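Local coordinates for protein pectinesterase (Sitophilus oryzae, PDB 4PMH) that hydrolyses the methyl esters of pectin, releasing methanol, and probably serves the weevil in digesting plant cell walls, at residues P11-E17 and S345-N349; W30-I35 and Q187-H191. One frame throughout, in Å; residues are numbered along the deposited sequence.

Interaction 1: P11-E17 and S345-N349; sequences PILTASE and SRDLN
Arg346 lays its guanidinium edge along the carboxylate of Glu17, the two planes only 22° apart, and grips it side-on with two nitrogens. Arg346 NE meets Glu17 OE2 at 3.0 Å in an almost straight bond. Arg346 NH2 reaches Glu17 OE1 at 2.8 Å, and each oxygen offers its syn lone pair. Arg346 NH2 also donates to Ile12 O at 2.7 Å, approaching from above the carbonyl plane yet keeping that oxygen near the guanidinium plane. Although CG lies between the backbone N and the carbonyl carbon (chi1 57°), the arginine chain runs extended from CG to NE, which carries the charge across to the N-terminal segment. NH1 turns to Asn341 O and Pro5 O, so every nitrogen of the group has an acceptor. An alanine in place of Arg346 is likely to leave the Glu17 carboxylate without its countercharge and Ile12 O without this donor. Thr14 N donates to Glu17 OE1 at 2.9 Å from the anti side, tilted out of the carboxylate plane, and a water bridges Glu17 OE2 to Arg346 O. Beside the ion pair, both methyls of Leu348 touch Leu13 CD2, and Leu348 CD1 also packs on Glu17 CG at 3.8 Å. Phe21, from a loop, and Trp357, on strand 355-359, extend this apolar patch. Thr14 OG1 accepts from Glu17 N at 3.0 Å, which completes the reciprocal pair: Thr14 and Glu17 form a capping box at the start of helix 15-18, and its glutamate doubles as the salt-bridge partner of the loop before strand 355-359.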
loop_
_atom_site.group_PDB
_atom_site.type_symbol
_atom_site.label_atom_id
_atom_site.label_comp_id
_atom_site.label_asym_id
_atom_site.label_seq_id
_atom_site.Cartn_x
_atom_site.Cartn_y
_atom_site.Cartn_z
ATOM N N PRO A 11 23.045 -1.116 -1.810
ATOM C CA PRO A 11 23.567 -1.116 -0.451
ATOM C C PRO A 11 22.887 -2.143 0.434
ATOM O O PRO A 11 21.683 -2.400 0.298
ATOM C CB PRO A 11 23.309 0.310 0.046
ATOM C CG PRO A 11 22.349 0.926 -0.910
ATOM C CD PRO A 11 22.342 0.128 -2.169
ATOM N N ILE A 12 23.678 -2.731 1.315
ATOM C CA ILE A 12 23.240 -3.775 2.222
ATOM C C ILE A 12 23.583 -3.370 3.643
ATOM O O ILE A 12 24.697 -2.960 3.919
ATOM C CB ILE A 12 23.955 -5.125 1.919
ATOM C CG1 ILE A 12 23.748 -5.539 0.464
ATOM C CG2 ILE A 12 23.522 -6.218 2.900
ATOM C CD1 ILE A 12 22.310 -5.799 0.044
ATOM N N LEU A 13 22.629 -3.504 4.546
ATOM C CA LEU A 13 22.855 -3.213 5.959
ATOM C C LEU A 13 23.855 -4.191 6.589
ATOM O O LEU A 13 23.886 -5.377 6.251
ATOM C CB LEU A 13 21.545 -3.312 6.733
ATOM C CG LEU A 13 20.392 -2.352 6.388
ATOM C CD1 LEU A 13 19.205 -2.618 7.305
ATOM C CD2 LEU A 13 20.800 -0.893 6.466
ATOM N N THR A 14 24.633 -3.686 7.532
ATOM C CA THR A 14 25.472 -4.527 8.364
ATOM C C THR A 14 24.615 -5.259 9.368
ATOM O O THR A 14 23.489 -4.838 9.658
ATOM C CB THR A 14 26.530 -3.700 9.111
ATOM O OG1 THR A 14 25.904 -2.826 10.062
ATOM C CG2 THR A 14 27.352 -2.871 8.135
ATOM N N ALA A 15 25.159 -6.325 9.946
ATOM C CA ALA A 15 24.446 -7.054 11.002
ATOM C C ALA A 15 24.026 -6.145 12.147
ATOM O O ALA A 15 22.945 -6.301 12.730
ATOM C CB ALA A 15 25.297 -8.206 11.523
ATOM N N SER A 16 24.886 -5.198 12.482
ATOM C CA SER A 16 24.644 -4.267 13.586
ATOM C C SER A 16 23.502 -3.299 13.236
ATOM O O SER A 16 22.558 -3.110 13.999
ATOM C CB SER A 16 25.940 -3.486 13.844
ATOM O OG SER A 16 25.846 -2.719 15.008
ATOM N N GLU A 17 23.627 -2.676 12.076
ATOM C CA GLU A 17 22.556 -1.843 11.519
ATOM C C GLU A 17 21.183 -2.547 11.469
ATOM O O GLU A 17 20.148 -1.936 11.793
ATOM C CB GLU A 17 22.968 -1.392 10.126
ATOM C CG GLU A 17 24.001 -0.273 10.123
ATOM C CD GLU A 17 24.525 0.031 8.730
ATOM O OE1 GLU A 17 24.381 -0.833 7.841
ATOM O OE2 GLU A 17 25.123 1.110 8.505
ATOM N N SER A 345 31.181 3.168 7.040
ATOM C CA SER A 345 30.509 3.970 8.061
ATOM C C SER A 345 29.582 4.975 7.398
ATOM O O SER A 345 29.946 5.610 6.412
ATOM C CB SER A 345 31.527 4.676 8.946
ATOM O OG SER A 345 32.415 3.727 9.551
ATOM N N ARG A 346 28.375 5.115 7.936
ATOM C CA ARG A 346 27.344 5.909 7.271
ATOM C C ARG A 346 26.191 6.209 8.207
ATOM O O ARG A 346 26.016 5.546 9.235
ATOM C CB ARG A 346 26.803 5.156 6.036
ATOM C CG ARG A 346 26.256 3.772 6.370
ATOM C CD ARG A 346 25.771 2.971 5.153
ATOM N NE ARG A 346 25.536 1.590 5.554
ATOM C CZ ARG A 346 25.508 0.549 4.730
ATOM N NH1 ARG A 346 25.662 0.698 3.410
ATOM N NH2 ARG A 346 25.363 -0.657 5.250
ATOM N N ASP A 347 25.404 7.207 7.821
ATOM C CA ASP A 347 24.115 7.496 8.463
ATOM C C ASP A 347 22.984 7.022 7.552
ATOM O O ASP A 347 22.768 7.576 6.475
ATOM C CB ASP A 347 24.011 9.002 8.689
ATOM C CG ASP A 347 22.664 9.460 9.264
ATOM O OD1 ASP A 347 21.814 8.653 9.756
ATOM O OD2 ASP A 347 22.495 10.707 9.227
ATOM N N LEU A 348 22.236 6.023 7.999
ATOM C CA LEU A 348 21.184 5.453 7.149
ATOM C C LEU A 348 20.010 6.417 6.951
ATOM O O LEU A 348 19.132 6.180 6.105
ATOM C CB LEU A 348 20.687 4.119 7.718
ATOM C CG LEU A 348 21.739 3.001 7.855
ATOM C CD1 LEU A 348 21.172 1.884 8.708
ATOM C CD2 LEU A 348 22.184 2.458 6.508
ATOM N N ASN A 349 20.001 7.510 7.707
ATOM C CA ASN A 349 18.998 8.561 7.539
ATOM C C ASN A 349 19.487 9.791 6.777
ATOM O O ASN A 349 18.793 10.794 6.704
ATOM C CB ASN A 349 18.443 8.947 8.902
ATOM C CG ASN A 349 17.561 7.859 9.474
ATOM O OD1 ASN A 349 16.672 7.354 8.784
ATOM N ND2 ASN A 349 17.791 7.484 10.723
HETATM O O HOH W 1 25.068 3.055 10.483
#

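Interaction 2: W30-I35 and Q187-H191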
loop_
_atom_site.group_PDB
_atom_site.type_symbol
_atom_site.label_atom_id
_atom_site.label_comp_id
_atom_site.label_asym_id
_atom_site.label_seq_id
_atom_site.Cartn_x
_atom_site.Cartn_y
_atom_site.Cartn_z
ATOM N N TRP A 30 3.424 0.647 19.196
ATOM C CA TRP A 30 2.120 0.071 18.916
ATOM C C TRP A 30 2.165 -1.448 19.117
ATOM O O TRP A 30 3.070 -2.122 18.651
ATOM C CB TRP A 30 1.648 0.424 17.504
ATOM C CG TRP A 30 0.376 -0.245 17.100
ATOM C CD1 TRP A 30 -0.703 -0.544 17.898
ATOM C CD2 TRP A 30 0.037 -0.699 15.785
ATOM N NE1 TRP A 30 -1.691 -1.152 17.152
ATOM C CE2 TRP A 30 -1.264 -1.257 15.854
ATOM C CE3 TRP A 30 0.697 -0.679 14.557
ATOM C CZ2 TRP A 30 -1.899 -1.809 14.735
ATOM C CZ3 TRP A 30 0.055 -1.211 13.443
ATOM C CH2 TRP A 30 -1.223 -1.771 13.541
ATOM N N SER A 31 1.193 -1.961 19.847
ATOM C CA SER A 31 1.051 -3.391 20.058
ATOM C C SER A 31 -0.267 -3.840 19.406
ATOM O O SER A 31 -1.349 -3.676 19.987
ATOM C CB SER A 31 1.075 -3.674 21.539
ATOM O OG SER A 31 0.338 -2.697 22.250
ATOM N N PRO A 32 -0.175 -4.350 18.166
ATOM C CA PRO A 32 -1.367 -4.678 17.376
ATOM C C PRO A 32 -2.193 -5.789 18.019
ATOM O O PRO A 32 -1.632 -6.798 18.441
ATOM C CB PRO A 32 -0.793 -5.150 16.042
ATOM C CG PRO A 32 0.596 -4.606 15.991
ATOM C CD PRO A 32 1.065 -4.594 17.411
ATOM N N PRO A 33 -3.514 -5.592 18.127
ATOM C CA PRO A 33 -4.301 -6.698 18.658
ATOM C C PRO A 33 -4.366 -7.882 17.696
ATOM O O PRO A 33 -4.261 -7.701 16.479
ATOM C CB PRO A 33 -5.669 -6.085 18.936
ATOM C CG PRO A 33 -5.691 -4.752 18.258
ATOM C CD PRO A 33 -4.290 -4.350 17.959
ATOM N N SER A 34 -4.493 -9.085 18.252
ATOM C CA SER A 34 -4.744 -10.298 17.460
ATOM C C SER A 34 -5.972 -10.086 16.606
ATOM O O SER A 34 -6.937 -9.510 17.075
ATOM C CB SER A 34 -5.057 -11.473 18.377
ATOM O OG SER A 34 -6.264 -11.201 19.102
ATOM N N ILE A 35 -5.950 -10.545 15.364
ATOM C CA ILE A 35 -7.160 -10.507 14.567
ATOM C C ILE A 35 -7.912 -11.750 14.980
ATOM O O ILE A 35 -7.346 -12.840 15.040
ATOM C CB ILE A 35 -6.912 -10.481 13.047
ATOM C CG1 ILE A 35 -6.317 -9.138 12.624
ATOM C CG2 ILE A 35 -8.216 -10.661 12.285
ATOM C CD1 ILE A 35 -4.907 -8.924 13.100
ATOM N N GLN A 187 -2.620 2.609 13.011
ATOM C CA GLN A 187 -3.001 1.309 13.555
ATOM C C GLN A 187 -3.933 0.494 12.678
ATOM O O GLN A 187 -4.833 -0.190 13.175
ATOM C CB GLN A 187 -3.551 1.453 14.988
ATOM C CG GLN A 187 -2.578 2.210 15.871
ATOM C CD GLN A 187 -3.039 2.366 17.290
ATOM O OE1 GLN A 187 -3.868 1.587 17.799
ATOM N NE2 GLN A 187 -2.496 3.384 17.963
ATOM N N ILE A 188 -3.688 0.537 11.373
ATOM C CA ILE A 188 -4.414 -0.288 10.422
ATOM C C ILE A 188 -3.753 -1.660 10.288
ATOM O O ILE A 188 -2.526 -1.777 10.179
ATOM C CB ILE A 188 -4.457 0.344 9.017
ATOM C CG1 ILE A 188 -4.861 1.810 9.086
ATOM C CG2 ILE A 188 -5.440 -0.412 8.132
ATOM C CD1 ILE A 188 -6.068 2.093 9.942
ATOM N N GLN A 189 -4.566 -2.700 10.268
ATOM C CA GLN A 189 -4.073 -4.050 10.161
ATOM C C GLN A 189 -4.752 -4.695 8.964
ATOM O O GLN A 189 -5.979 -4.657 8.851
ATOM C CB GLN A 189 -4.407 -4.834 11.430
ATOM C CG GLN A 189 -3.835 -4.262 12.708
ATOM C CD GLN A 189 -4.374 -4.986 13.932
ATOM O OE1 GLN A 189 -5.297 -4.517 14.581
ATOM N NE2 GLN A 189 -3.824 -6.152 14.225
ATOM N N ILE A 190 -3.956 -5.263 8.065
ATOM C CA ILE A 190 -4.469 -5.959 6.879
ATOM C C ILE A 190 -3.961 -7.393 6.947
ATOM O O ILE A 190 -2.749 -7.624 6.959
ATOM C CB ILE A 190 -3.938 -5.324 5.582
ATOM C CG1 ILE A 190 -4.302 -3.854 5.489
ATOM C CG2 ILE A 190 -4.469 -6.070 4.371
ATOM C CD1 ILE A 190 -3.477 -2.952 6.366
ATOM N N HIS A 191 -4.862 -8.367 7.028
ATOM C CA HIS A 191 -4.452 -9.736 7.303
ATOM C C HIS A 191 -5.147 -10.714 6.375
ATOM O O HIS A 191 -6.371 -10.704 6.272
ATOM C CB HIS A 191 -4.732 -10.073 8.757
ATOM C CG HIS A 191 -4.397 -11.481 9.140
ATOM N ND1 HIS A 191 -3.125 -12.000 9.038
ATOM C CD2 HIS A 191 -5.158 -12.459 9.687
ATOM C CE1 HIS A 191 -3.125 -13.251 9.469
ATOM N NE2 HIS A 191 -4.345 -13.553 9.873
HETATM O O HOH W 2 -4.680 -0.951 17.637
#
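Gln187 crosses one face of the Trp30 indole obliquely, its amide plane tilted 27° from the ring. Gln187 CG stands 3.7 Å from the centroid of the five-membered ring of Trp30 and almost on its normal, a CH-pi contact, while Gln187 CA covers the same face farther along, 3.5 Å from Trp30 CZ2. Pro32 CG sits over the opposite face, so the indole is sandwiched between its own segment and the residue just before strand 188-191. With CG anti to the backbone N (chi1 174°), the tryptophan extends toward the strand, and the rim of its six-membered ring meets Gln189 CG, 3.7 Å from Trp30 CH2. A water accepts from Trp30 NE1 and donates to Gln187 OE1.

Gln189 points its amide at the loop beyond the tryptophan. The amide is turned well out of line with its chain (chi3 -99°), which brings Gln189 NE2 to Pro33 O at 2.8 Å; the bond lies in both the carbonyl and the amide plane. Gln189 OE1 rests 3.5 Å from Pro33 CD and accepts from Gln160 NE2 on the adjoining strand 160-162. Ile35 slides past in the opposite direction, with Ile35 CD1 only 3.2 Å from Gln189 NE2, a tight fit. Farther along, Ile35 CB approaches His191 CD2 loosely, and His191 ND1 is hydrogen-bonded to Thr217 OG1.

The loop is thus held on the parallel sheet by uncharged groups: an aromatic face pressed on aliphatic carbons, and a buried glutamine whose amide is bonded through both its oxygen and its nitrogen, its rotation fixed by a loop carbonyl and a neighbouring strand.

From the N terminus, the chain passes first through 11-17, whose partner 345-349 comes only near the C-terminal end; interaction 1 therefore closes a loop of more than 300 residues. Within it, the chain leaves helix 23-27 and runs through 30-35, which meets 187-191 in interaction 2, so the second loop is nested inside the first. The two contacts do not touch, their centres being about 29 Å apart. Interaction 2 lays the early loop on strand 188-191, in the middle of the ten-stranded parallel sheet, whereas interaction 1 joins the N-terminal segment to the loop preceding strand 355-359, the sheet's last strand, at one end of the beta-helix.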